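PDB 3G6S: putative endonuclease/exonuclease/phosphatase family protein from Bacteroides vulgatus ATCC 8482, which probably acts as a nuclease of the endonuclease/exonuclease/phosphatase family, cleaving phosphodiester bonds in nucleic acids. Local coordinates for residues I41-F52 and T74-Y83; I131-F139 and A151-V162. All coordinates share one frame; numbering follows the deposited sequence.

Contact 1. Residues I41-F52 and T74-Y83; sequences IVGMQEVLHNQF and TAGEYAPLFY
Phe52 has CG anti to the backbone N (chi1 -178°) and Tyr78 has CG anti to its carbonyl carbon (chi1 -73°); these settings lay the two rings together. The rings form an offset stack, centroids 5.0 Å apart and planes at 16°. Tyr78 lies over one face of Phe52, displaced toward the rim. Pro80 comes in at the edge of Phe52, with CB 3.6 Å from Phe52 CE1. Phe82 CZ approaches the same Phe52 CE1 obliquely at 3.5 Å, and selenomethionine Met44 sets SE obliquely by the Phe82 ring, a Met-aromatic contact. The hydroxyl of Tyr78 sits in the plane of the His49 ring, OH 3.0 Å from CD2. An alanine at Tyr78 is likely to leave one face of Phe52 without its stacking partner and open a gap beside His49.

Strands 41-45 and 81-83 pair antiparallel. Val42 N to Phe82 O and Phe82 N to Val42 O are hydrogen bonds of 2.8 Å. Met44 N donates to Pro80 O. Val47-Tyr78 is a separate bridge, shifted by one: Tyr78 N bonds Val47 O at 2.6 Å, and Val47 N to Tyr78 O is weak. Gln45-Glu46 probably matches the Gln-Glu pair of DNase I-like relatives, whose glutamate binds metal. Aromatic stacking and backbone bonds join the segments, while the side-by-side carboxylates find partners outside: Glu46 hydrogen-bonds Asn10, and Glu77 makes a salt bridge with Arg69.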
loop_
_atom_site.group_PDB
_atom_site.type_symbol
_atom_site.label_atom_id
_atom_site.label_comp_id
_atom_site.label_asym_id
_atom_site.label_seq_id
_atom_site.Cartn_x
_atom_site.Cartn_y
_atom_site.Cartn_z
ATOM N N ILE A 41 8.973 5.945 0.023
ATOM C CA ILE A 41 7.859 5.573 0.887
ATOM C C ILE A 41 7.202 4.325 0.321
ATOM O O ILE A 41 6.909 4.256 -0.873
ATOM C CB ILE A 41 6.826 6.702 0.984
ATOM C CG1 ILE A 41 7.465 7.898 1.675
ATOM C CG2 ILE A 41 5.614 6.231 1.763
ATOM C CD1 ILE A 41 6.581 9.124 1.682
ATOM N N VAL A 42 6.976 3.340 1.182
ATOM C CA VAL A 42 6.379 2.085 0.759
ATOM C C VAL A 42 5.236 1.658 1.668
ATOM O O VAL A 42 5.391 1.616 2.884
ATOM C CB VAL A 42 7.420 0.941 0.775
ATOM C CG1 VAL A 42 6.830 -0.302 0.124
ATOM C CG2 VAL A 42 8.688 1.368 0.082
ATOM N N GLY A 43 4.090 1.350 1.077
ATOM C CA GLY A 43 2.966 0.869 1.854
ATOM C C GLY A 43 2.892 -0.603 1.505
ATOM O O GLY A 43 2.702 -0.942 0.339
HETATM N N MSE A 44 3.062 -1.484 2.484
HETATM C CA MSE A 44 3.033 -2.920 2.216
HETATM C C MSE A 44 1.846 -3.603 2.875
HETATM O O MSE A 44 1.376 -3.162 3.917
HETATM C CB MSE A 44 4.327 -3.562 2.716
HETATM C CG MSE A 44 5.576 -2.958 2.112
HETATM SE SE MSE A 44 7.229 -3.578 2.950
HETATM C CE MSE A 44 7.933 -4.638 1.518
ATOM N N GLN A 45 1.355 -4.678 2.270
ATOM C CA GLN A 45 0.233 -5.400 2.856
ATOM C C GLN A 45 0.642 -6.828 3.236
ATOM O O GLN A 45 1.697 -7.309 2.814
ATOM C CB GLN A 45 -0.953 -5.433 1.884
ATOM C CG GLN A 45 -1.417 -4.065 1.375
ATOM C CD GLN A 45 -0.478 -3.482 0.322
ATOM O OE1 GLN A 45 0.039 -4.211 -0.521
ATOM N NE2 GLN A 45 -0.281 -2.163 0.350
ATOM N N GLU A 46 -0.197 -7.493 4.033
ATOM C CA GLU A 46 0.051 -8.866 4.497
ATOM C C GLU A 46 1.404 -9.024 5.191
ATOM O O GLU A 46 2.184 -9.909 4.855
ATOM C CB GLU A 46 -0.034 -9.863 3.326
ATOM C CG GLU A 46 -1.380 -9.918 2.606
ATOM C CD GLU A 46 -1.522 -11.128 1.683
ATOM O OE1 GLU A 46 -2.385 -11.091 0.770
ATOM O OE2 GLU A 46 -0.785 -12.127 1.873
ATOM N N VAL A 47 1.689 -8.171 6.161
ATOM C CA VAL A 47 2.966 -8.254 6.849
ATOM C C VAL A 47 2.796 -8.714 8.302
ATOM O O VAL A 47 2.201 -8.013 9.124
ATOM C CB VAL A 47 3.688 -6.880 6.800
ATOM C CG1 VAL A 47 5.111 -7.010 7.298
ATOM C CG2 VAL A 47 3.668 -6.331 5.364
ATOM N N LEU A 48 3.302 -9.902 8.619
ATOM C CA LEU A 48 3.200 -10.416 9.984
ATOM C C LEU A 48 4.313 -9.798 10.834
ATOM O O LEU A 48 5.320 -9.307 10.307
ATOM C CB LEU A 48 3.304 -11.947 9.990
ATOM C CG LEU A 48 2.134 -12.685 9.326
ATOM C CD1 LEU A 48 2.397 -14.182 9.311
ATOM C CD2 LEU A 48 0.846 -12.375 10.064
ATOM N N HIS A 49 4.128 -9.833 12.149
ATOM C CA HIS A 49 5.099 -9.250 13.063
ATOM C C HIS A 49 6.558 -9.666 12.852
ATOM O O HIS A 49 7.465 -8.830 12.915
ATOM C CB HIS A 49 4.705 -9.515 14.514
ATOM C CG HIS A 49 5.627 -8.861 15.489
ATOM N ND1 HIS A 49 6.821 -9.432 15.873
ATOM C CD2 HIS A 49 5.588 -7.639 16.068
ATOM C CE1 HIS A 49 7.479 -8.587 16.647
ATOM N NE2 HIS A 49 6.755 -7.492 16.780
ATOM N N ASN A 50 6.801 -10.944 12.602
ATOM C CA ASN A 50 8.169 -11.370 12.387
ATOM C C ASN A 50 8.669 -10.776 11.077
ATOM O O ASN A 50 9.839 -10.414 10.971
ATOM C CB ASN A 50 8.243 -12.889 12.353
ATOM C CG ASN A 50 7.413 -13.474 11.253
ATOM O OD1 ASN A 50 7.865 -13.577 10.113
ATOM N ND2 ASN A 50 6.179 -13.855 11.576
ATOM N N GLN A 51 7.781 -10.661 10.087
ATOM C CA GLN A 51 8.161 -10.090 8.790
ATOM C C GLN A 51 8.389 -8.581 8.938
ATOM O O GLN A 51 9.272 -8.006 8.298
ATOM C CB GLN A 51 7.078 -10.321 7.734
ATOM C CG GLN A 51 6.695 -11.765 7.529
ATOM C CD GLN A 51 5.620 -11.932 6.486
ATOM O OE1 GLN A 51 5.909 -12.055 5.301
ATOM N NE2 GLN A 51 4.366 -11.916 6.918
ATOM N N PHE A 52 7.588 -7.940 9.778
ATOM C CA PHE A 52 7.753 -6.523 10.000
ATOM C C PHE A 52 9.149 -6.312 10.572
ATOM O O PHE A 52 9.878 -5.421 10.136
ATOM C CB PHE A 52 6.710 -6.026 10.984
ATOM C CG PHE A 52 6.774 -4.555 11.230
ATOM C CD1 PHE A 52 6.292 -3.657 10.285
ATOM C CD2 PHE A 52 7.308 -4.062 12.410
ATOM C CE1 PHE A 52 6.337 -2.282 10.516
ATOM C CE2 PHE A 52 7.358 -2.690 12.650
ATOM C CZ PHE A 52 6.869 -1.797 11.699
ATOM N N THR A 74 0.558 -6.564 18.014
ATOM C CA THR A 74 1.420 -7.355 17.138
ATOM C C THR A 74 0.726 -8.564 16.533
ATOM O O THR A 74 1.327 -9.299 15.747
ATOM C CB THR A 74 2.663 -7.865 17.882
ATOM O OG1 THR A 74 2.299 -8.972 18.718
ATOM C CG2 THR A 74 3.261 -6.760 18.738
ATOM N N ALA A 75 -0.534 -8.773 16.898
ATOM C CA ALA A 75 -1.292 -9.909 16.386
ATOM C C ALA A 75 -1.973 -9.597 15.060
ATOM O O ALA A 75 -2.629 -8.568 14.919
ATOM C CB ALA A 75 -2.334 -10.341 17.408
ATOM N N GLY A 76 -1.816 -10.496 14.093
ATOM C CA GLY A 76 -2.430 -10.301 12.793
ATOM C C GLY A 76 -1.526 -9.650 11.768
ATOM O O GLY A 76 -0.378 -9.313 12.065
ATOM N N GLU A 77 -2.038 -9.471 10.555
ATOM C CA GLU A 77 -1.244 -8.859 9.497
ATOM C C GLU A 77 -1.193 -7.335 9.644
ATOM O O GLU A 77 -2.164 -6.695 10.038
ATOM C CB GLU A 77 -1.813 -9.219 8.120
ATOM C CG GLU A 77 -2.168 -10.689 7.962
ATOM C CD GLU A 77 -2.513 -11.068 6.527
ATOM O OE1 GLU A 77 -3.190 -10.277 5.835
ATOM O OE2 GLU A 77 -2.121 -12.171 6.091
ATOM N N TYR A 78 -0.034 -6.768 9.351
ATOM C CA TYR A 78 0.165 -5.329 9.396
ATOM C C TYR A 78 -0.090 -4.786 7.999
ATOM O O TYR A 78 -0.105 -5.534 7.017
ATOM C CB TYR A 78 1.618 -4.993 9.729
ATOM C CG TYR A 78 2.057 -5.221 11.153
ATOM C CD1 TYR A 78 2.603 -4.175 11.896
ATOM C CD2 TYR A 78 1.974 -6.481 11.745
ATOM C CE1 TYR A 78 3.058 -4.371 13.189
ATOM C CE2 TYR A 78 2.425 -6.688 13.043
ATOM C CZ TYR A 78 2.965 -5.624 13.756
ATOM O OH TYR A 78 3.408 -5.798 15.040
ATOM N N ALA A 79 -0.265 -3.474 7.914
ATOM C CA ALA A 79 -0.434 -2.776 6.633
ATOM C C ALA A 79 0.416 -1.531 6.881
ATOM O O ALA A 79 -0.068 -0.409 6.833
ATOM C CB ALA A 79 -1.893 -2.413 6.418
ATOM N N PRO A 80 1.718 -1.735 7.129
ATOM C CA PRO A 80 2.709 -0.699 7.421
ATOM C C PRO A 80 3.206 0.187 6.294
ATOM O O PRO A 80 3.040 -0.113 5.112
ATOM C CB PRO A 80 3.849 -1.500 8.030
ATOM C CG PRO A 80 3.878 -2.712 7.126
ATOM C CD PRO A 80 2.391 -3.031 6.893
ATOM N N LEU A 81 3.817 1.292 6.709
ATOM C CA LEU A 81 4.408 2.280 5.827
ATOM C C LEU A 81 5.881 2.422 6.201
ATOM O O LEU A 81 6.210 2.690 7.356
ATOM C CB LEU A 81 3.715 3.636 6.003
ATOM C CG LEU A 81 2.410 3.825 5.226
ATOM C CD1 LEU A 81 1.663 5.019 5.778
ATOM C CD2 LEU A 81 2.712 3.994 3.739
ATOM N N PHE A 82 6.767 2.215 5.236
ATOM C CA PHE A 82 8.194 2.375 5.486
ATOM C C PHE A 82 8.673 3.610 4.744
ATOM O O PHE A 82 8.278 3.846 3.602
ATOM C CB PHE A 82 8.975 1.136 5.040
ATOM C CG PHE A 82 8.874 -0.013 6.000
ATOM C CD1 PHE A 82 7.700 -0.749 6.100
ATOM C CD2 PHE A 82 9.938 -0.330 6.844
ATOM C CE1 PHE A 82 7.581 -1.791 7.028
ATOM C CE2 PHE A 82 9.831 -1.373 7.781
ATOM C CZ PHE A 82 8.648 -2.101 7.870
ATOM N N TYR A 83 9.509 4.402 5.398
ATOM C CA TYR A 83 10.011 5.624 4.795
ATOM C C TYR A 83 11.468 5.892 5.170
ATOM O O TYR A 83 11.988 5.336 6.149
ATOM C CB TYR A 83 9.163 6.799 5.258
ATOM C CG TYR A 83 9.174 6.987 6.754
ATOM C CD1 TYR A 83 8.350 6.219 7.588
ATOM C CD2 TYR A 83 10.026 7.927 7.347
ATOM C CE1 TYR A 83 8.381 6.393 8.976
ATOM C CE2 TYR A 83 10.057 8.100 8.726
ATOM C CZ TYR A 83 9.236 7.337 9.532
ATOM O OH TYR A 83 9.266 7.535 10.901
#

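Contact 2. Residues I131-F139 and A151-V162; sequences IFMAVNTHF and ALLIIRKIKEIV
The Phe139 ring meets Ile154 at its edge, where CD1 of Ile154 lies in the ring plane, 3.8 Å from CE1. Thr137 OG1 is also in that plane at the edge. Ala151 N approaches the ring obliquely, 3.7 Å from CZ. Outside the two segments, the Phe173 ring meets Phe139 with planes at about 60°.

The rest is aliphatic packing, with no hydrogen bond across the two segments. Thr137 and Ile154 reach toward each other tip to tip, CG2 to CD1 at 3.8 Å. Thr137 OG1 is anti to the backbone N (chi1 -178°), which leaves CG2 as the branch that touches the helix. The hydroxyl is held by the backbone O of Ile117. Val135 splits its two methyls between helix residues: CG1 slides past CG2 of Ile154, and CG2 crosses toward CG1 of Ile158 at 4.2 Å. Selenomethionine Met133 lies along the last turn of the helix. Its chain is extended through chi2 (-174°) and bends at chi3. This brings CE to 3.5 Å from Ile161 CG2, the two side chains crossing at about a right angle. Its CB rests 4.0 Å from CB of Val162.

Strand 131-138 and helix 151-161 run nearly antiparallel, their axes 9.9 Å apart. Strand 131-138 and helix 144-161 are the first two elements of a beta-alpha-beta unit that continues into strand 167-172. Ile154 and Ile158 also touch Val169 on that parallel strand, while Trp120 of strand 117-125 packs on Met133 and Val135.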
loop_
_atom_site.group_PDB
_atom_site.type_symbol
_atom_site.label_atom_id
_atom_site.label_comp_id
_atom_site.label_asym_id
_atom_site.label_seq_id
_atom_site.Cartn_x
_atom_site.Cartn_y
_atom_site.Cartn_z
ATOM N N ILE A 131 4.277 19.309 3.422
ATOM C CA ILE A 131 3.422 18.422 4.203
ATOM C C ILE A 131 2.519 17.619 3.275
ATOM O O ILE A 131 1.969 18.147 2.310
ATOM C CB ILE A 131 2.539 19.217 5.200
ATOM C CG1 ILE A 131 3.363 19.636 6.412
ATOM C CG2 ILE A 131 1.375 18.376 5.663
ATOM C CD1 ILE A 131 4.305 20.753 6.121
ATOM N N PHE A 132 2.393 16.331 3.560
ATOM C CA PHE A 132 1.543 15.463 2.769
ATOM C C PHE A 132 1.119 14.273 3.587
ATOM O O PHE A 132 1.613 14.061 4.688
ATOM C CB PHE A 132 2.246 14.984 1.501
ATOM C CG PHE A 132 3.545 14.279 1.743
ATOM C CD1 PHE A 132 4.720 15.005 1.943
ATOM C CD2 PHE A 132 3.615 12.887 1.694
ATOM C CE1 PHE A 132 5.951 14.355 2.070
ATOM C CE2 PHE A 132 4.840 12.229 1.822
ATOM C CZ PHE A 132 6.016 12.963 2.010
HETATM N N MSE A 133 0.199 13.488 3.056
HETATM C CA MSE A 133 -0.248 12.347 3.807
HETATM C C MSE A 133 -0.166 11.061 3.020
HETATM O O MSE A 133 -0.337 11.038 1.800
HETATM C CB MSE A 133 -1.673 12.570 4.280
HETATM C CG MSE A 133 -2.229 11.425 5.085
HETATM SE SE MSE A 133 -4.070 11.731 5.478
HETATM C CE MSE A 133 -4.142 10.807 7.162
ATOM N N ALA A 134 0.107 9.987 3.740
ATOM C CA ALA A 134 0.195 8.676 3.141
ATOM C C ALA A 134 -0.779 7.771 3.872
ATOM O O ALA A 134 -0.843 7.769 5.105
ATOM C CB ALA A 134 1.607 8.131 3.270
ATOM N N VAL A 135 -1.544 7.010 3.100
ATOM C CA VAL A 135 -2.500 6.071 3.661
ATOM C C VAL A 135 -2.288 4.749 2.940
ATOM O O VAL A 135 -2.283 4.702 1.712
ATOM C CB VAL A 135 -3.964 6.548 3.473
ATOM C CG1 VAL A 135 -4.929 5.532 4.084
ATOM C CG2 VAL A 135 -4.156 7.893 4.150
ATOM N N ASN A 136 -2.094 3.688 3.717
ATOM C CA ASN A 136 -1.859 2.353 3.189
ATOM C C ASN A 136 -2.914 1.427 3.753
ATOM O O ASN A 136 -3.144 1.405 4.960
ATOM C CB ASN A 136 -0.484 1.858 3.615
ATOM C CG ASN A 136 -0.136 0.546 2.977
ATOM O OD1 ASN A 136 -0.232 0.405 1.752
ATOM N ND2 ASN A 136 0.275 -0.430 3.790
ATOM N N THR A 137 -3.547 0.643 2.894
ATOM C CA THR A 137 -4.595 -0.232 3.384
ATOM C C THR A 137 -4.669 -1.581 2.661
ATOM O O THR A 137 -3.949 -1.804 1.692
ATOM C CB THR A 137 -5.946 0.514 3.286
ATOM O OG1 THR A 137 -6.996 -0.309 3.803
ATOM C CG2 THR A 137 -6.240 0.878 1.845
ATOM N N HIS A 138 -5.532 -2.473 3.153
ATOM C CA HIS A 138 -5.756 -3.809 2.568
ATOM C C HIS A 138 -7.253 -4.115 2.659
ATOM O O HIS A 138 -7.769 -4.340 3.749
ATOM C CB HIS A 138 -4.989 -4.888 3.341
ATOM C CG HIS A 138 -4.897 -6.196 2.619
ATOM N ND1 HIS A 138 -5.589 -6.447 1.454
ATOM C CD2 HIS A 138 -4.165 -7.306 2.870
ATOM C CE1 HIS A 138 -5.281 -7.659 1.014
ATOM N NE2 HIS A 138 -4.421 -8.199 1.854
ATOM N N PHE A 139 -7.943 -4.119 1.518
ATOM C CA PHE A 139 -9.390 -4.371 1.463
ATOM C C PHE A 139 -9.811 -5.843 1.538
ATOM O O PHE A 139 -8.997 -6.748 1.347
ATOM C CB PHE A 139 -9.963 -3.757 0.181
ATOM C CG PHE A 139 -10.283 -2.290 0.293
ATOM C CD1 PHE A 139 -9.550 -1.457 1.129
ATOM C CD2 PHE A 139 -11.302 -1.732 -0.468
ATOM C CE1 PHE A 139 -9.835 -0.094 1.203
ATOM C CE2 PHE A 139 -11.588 -0.370 -0.397
ATOM C CZ PHE A 139 -10.853 0.446 0.438
ATOM N N ALA A 151 -13.696 2.615 1.318
ATOM C CA ALA A 151 -13.251 3.677 0.431
ATOM C C ALA A 151 -13.747 5.039 0.914
ATOM O O ALA A 151 -12.972 5.987 1.035
ATOM C CB ALA A 151 -13.738 3.406 -0.976
ATOM N N LEU A 152 -15.041 5.136 1.193
ATOM C CA LEU A 152 -15.616 6.386 1.669
ATOM C C LEU A 152 -14.986 6.773 3.007
ATOM O O LEU A 152 -14.742 7.948 3.269
ATOM C CB LEU A 152 -17.133 6.244 1.822
ATOM C CG LEU A 152 -17.879 6.083 0.493
ATOM C CD1 LEU A 152 -19.175 5.302 0.678
ATOM C CD2 LEU A 152 -18.135 7.446 -0.089
ATOM N N LEU A 153 -14.711 5.779 3.842
ATOM C CA LEU A 153 -14.116 6.027 5.143
ATOM C C LEU A 153 -12.733 6.653 4.994
ATOM O O LEU A 153 -12.394 7.608 5.693
ATOM C CB LEU A 153 -14.027 4.714 5.923
ATOM C CG LEU A 153 -13.204 4.686 7.214
ATOM C CD1 LEU A 153 -13.753 5.683 8.219
ATOM C CD2 LEU A 153 -13.229 3.278 7.779
ATOM N N ILE A 154 -11.938 6.121 4.074
ATOM C CA ILE A 154 -10.600 6.644 3.842
ATOM C C ILE A 154 -10.668 8.095 3.378
ATOM O O ILE A 154 -9.926 8.944 3.875
ATOM C CB ILE A 154 -9.852 5.778 2.801
ATOM C CG1 ILE A 154 -9.541 4.413 3.417
ATOM C CG2 ILE A 154 -8.561 6.472 2.340
ATOM C CD1 ILE A 154 -9.029 3.384 2.429
ATOM N N ILE A 155 -11.564 8.384 2.442
ATOM C CA ILE A 155 -11.707 9.750 1.960
ATOM C C ILE A 155 -12.004 10.697 3.115
ATOM O O ILE A 155 -11.377 11.749 3.234
ATOM C CB ILE A 155 -12.825 9.879 0.895
ATOM C CG1 ILE A 155 -12.424 9.126 -0.377
ATOM C CG2 ILE A 155 -13.075 11.345 0.573
ATOM C CD1 ILE A 155 -13.366 9.327 -1.550
ATOM N N ARG A 156 -12.940 10.322 3.983
ATOM C CA ARG A 156 -13.280 11.169 5.130
ATOM C C ARG A 156 -12.112 11.388 6.093
ATOM O O ARG A 156 -12.044 12.416 6.762
ATOM C CB ARG A 156 -14.461 10.576 5.905
ATOM C CG ARG A 156 -15.745 10.480 5.105
ATOM C CD ARG A 156 -16.935 10.422 6.043
ATOM N NE ARG A 156 -16.876 9.276 6.946
ATOM C CZ ARG A 156 -17.206 8.033 6.601
ATOM N NH1 ARG A 156 -17.622 7.775 5.366
ATOM N NH2 ARG A 156 -17.124 7.051 7.492
ATOM N N LYS A 157 -11.201 10.418 6.163
ATOM C CA LYS A 157 -10.045 10.521 7.047
ATOM C C LYS A 157 -8.962 11.395 6.423
ATOM O O LYS A 157 -8.207 12.056 7.133
ATOM C CB LYS A 157 -9.480 9.135 7.342
ATOM C CG LYS A 157 -10.510 8.164 7.916
ATOM C CD LYS A 157 -10.957 8.538 9.331
ATOM C CE LYS A 157 -9.834 8.322 10.340
ATOM N NZ LYS A 157 -10.288 8.490 11.745
ATOM N N ILE A 158 -8.879 11.392 5.093
ATOM C CA ILE A 158 -7.892 12.214 4.416
ATOM C C ILE A 158 -8.296 13.673 4.567
ATOM O O ILE A 158 -7.442 14.532 4.798
ATOM C CB ILE A 158 -7.785 11.882 2.915
ATOM C CG1 ILE A 158 -7.078 10.542 2.721
ATOM C CG2 ILE A 158 -7.023 12.984 2.194
ATOM C CD1 ILE A 158 -7.151 10.021 1.259
ATOM N N LYS A 159 -9.592 13.958 4.447
ATOM C CA LYS A 159 -10.061 15.334 4.580
ATOM C C LYS A 159 -9.987 15.794 6.030
ATOM O O LYS A 159 -9.818 16.981 6.305
ATOM C CB LYS A 159 -11.501 15.478 4.077
ATOM C CG LYS A 159 -11.694 15.070 2.630
ATOM C CD LYS A 159 -12.982 15.624 2.043
ATOM C CE LYS A 159 -14.222 15.094 2.729
ATOM N NZ LYS A 159 -15.445 15.630 2.056
ATOM N N GLU A 160 -10.103 14.846 6.952
ATOM C CA GLU A 160 -10.056 15.152 8.371
ATOM C C GLU A 160 -8.646 15.514 8.817
ATOM O O GLU A 160 -8.437 16.534 9.473
ATOM C CB GLU A 160 -10.548 13.949 9.176
ATOM C CG GLU A 160 -10.525 14.134 10.692
ATOM C CD GLU A 160 -10.804 12.837 11.441
ATOM O OE1 GLU A 160 -11.788 12.141 11.085
ATOM O OE2 GLU A 160 -10.045 12.519 12.393
ATOM N N ILE A 161 -7.681 14.678 8.449
ATOM C CA ILE A 161 -6.292 14.880 8.841
ATOM C C ILE A 161 -5.493 15.909 8.061
ATOM O O ILE A 161 -4.875 16.792 8.651
ATOM C CB ILE A 161 -5.500 13.556 8.779
ATOM C CG1 ILE A 161 -5.895 12.646 9.943
ATOM C CG2 ILE A 161 -4.001 13.834 8.842
ATOM C CD1 ILE A 161 -7.284 12.062 9.836
ATOM N N VAL A 162 -5.485 15.800 6.740
ATOM C CA VAL A 162 -4.690 16.727 5.945
ATOM C C VAL A 162 -5.512 17.677 5.074
ATOM O O VAL A 162 -4.956 18.512 4.360
ATOM C CB VAL A 162 -3.663 15.943 5.063
ATOM C CG1 VAL A 162 -4.297 15.534 3.724
ATOM C CG2 VAL A 162 -2.428 16.779 4.847
#

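Both segments of contact 1 precede those of contact 2 in the chain, and the contact centres lie about 17 Å apart. They belong to different sheets, 41-45 and 81-84 in one, 131-138 in the other, as in the two-sheet sandwich of the DNase I-like clan. Asn136 joins them. Its ND2 probably hydrogen-bonds Met44 O at 2.9 Å and Ala79 O at 3.1 Å, and its OD1 takes a weak bond from Gln45 NE2 (2.9 Å). Its side chain is on the face of strand 131-138 turned from helix 151-161. His138 touches Gln45 and Glu46 at the same junction. Glu46, its partner Asn10 and His138 probably match active-site positions of DNase I-like relatives.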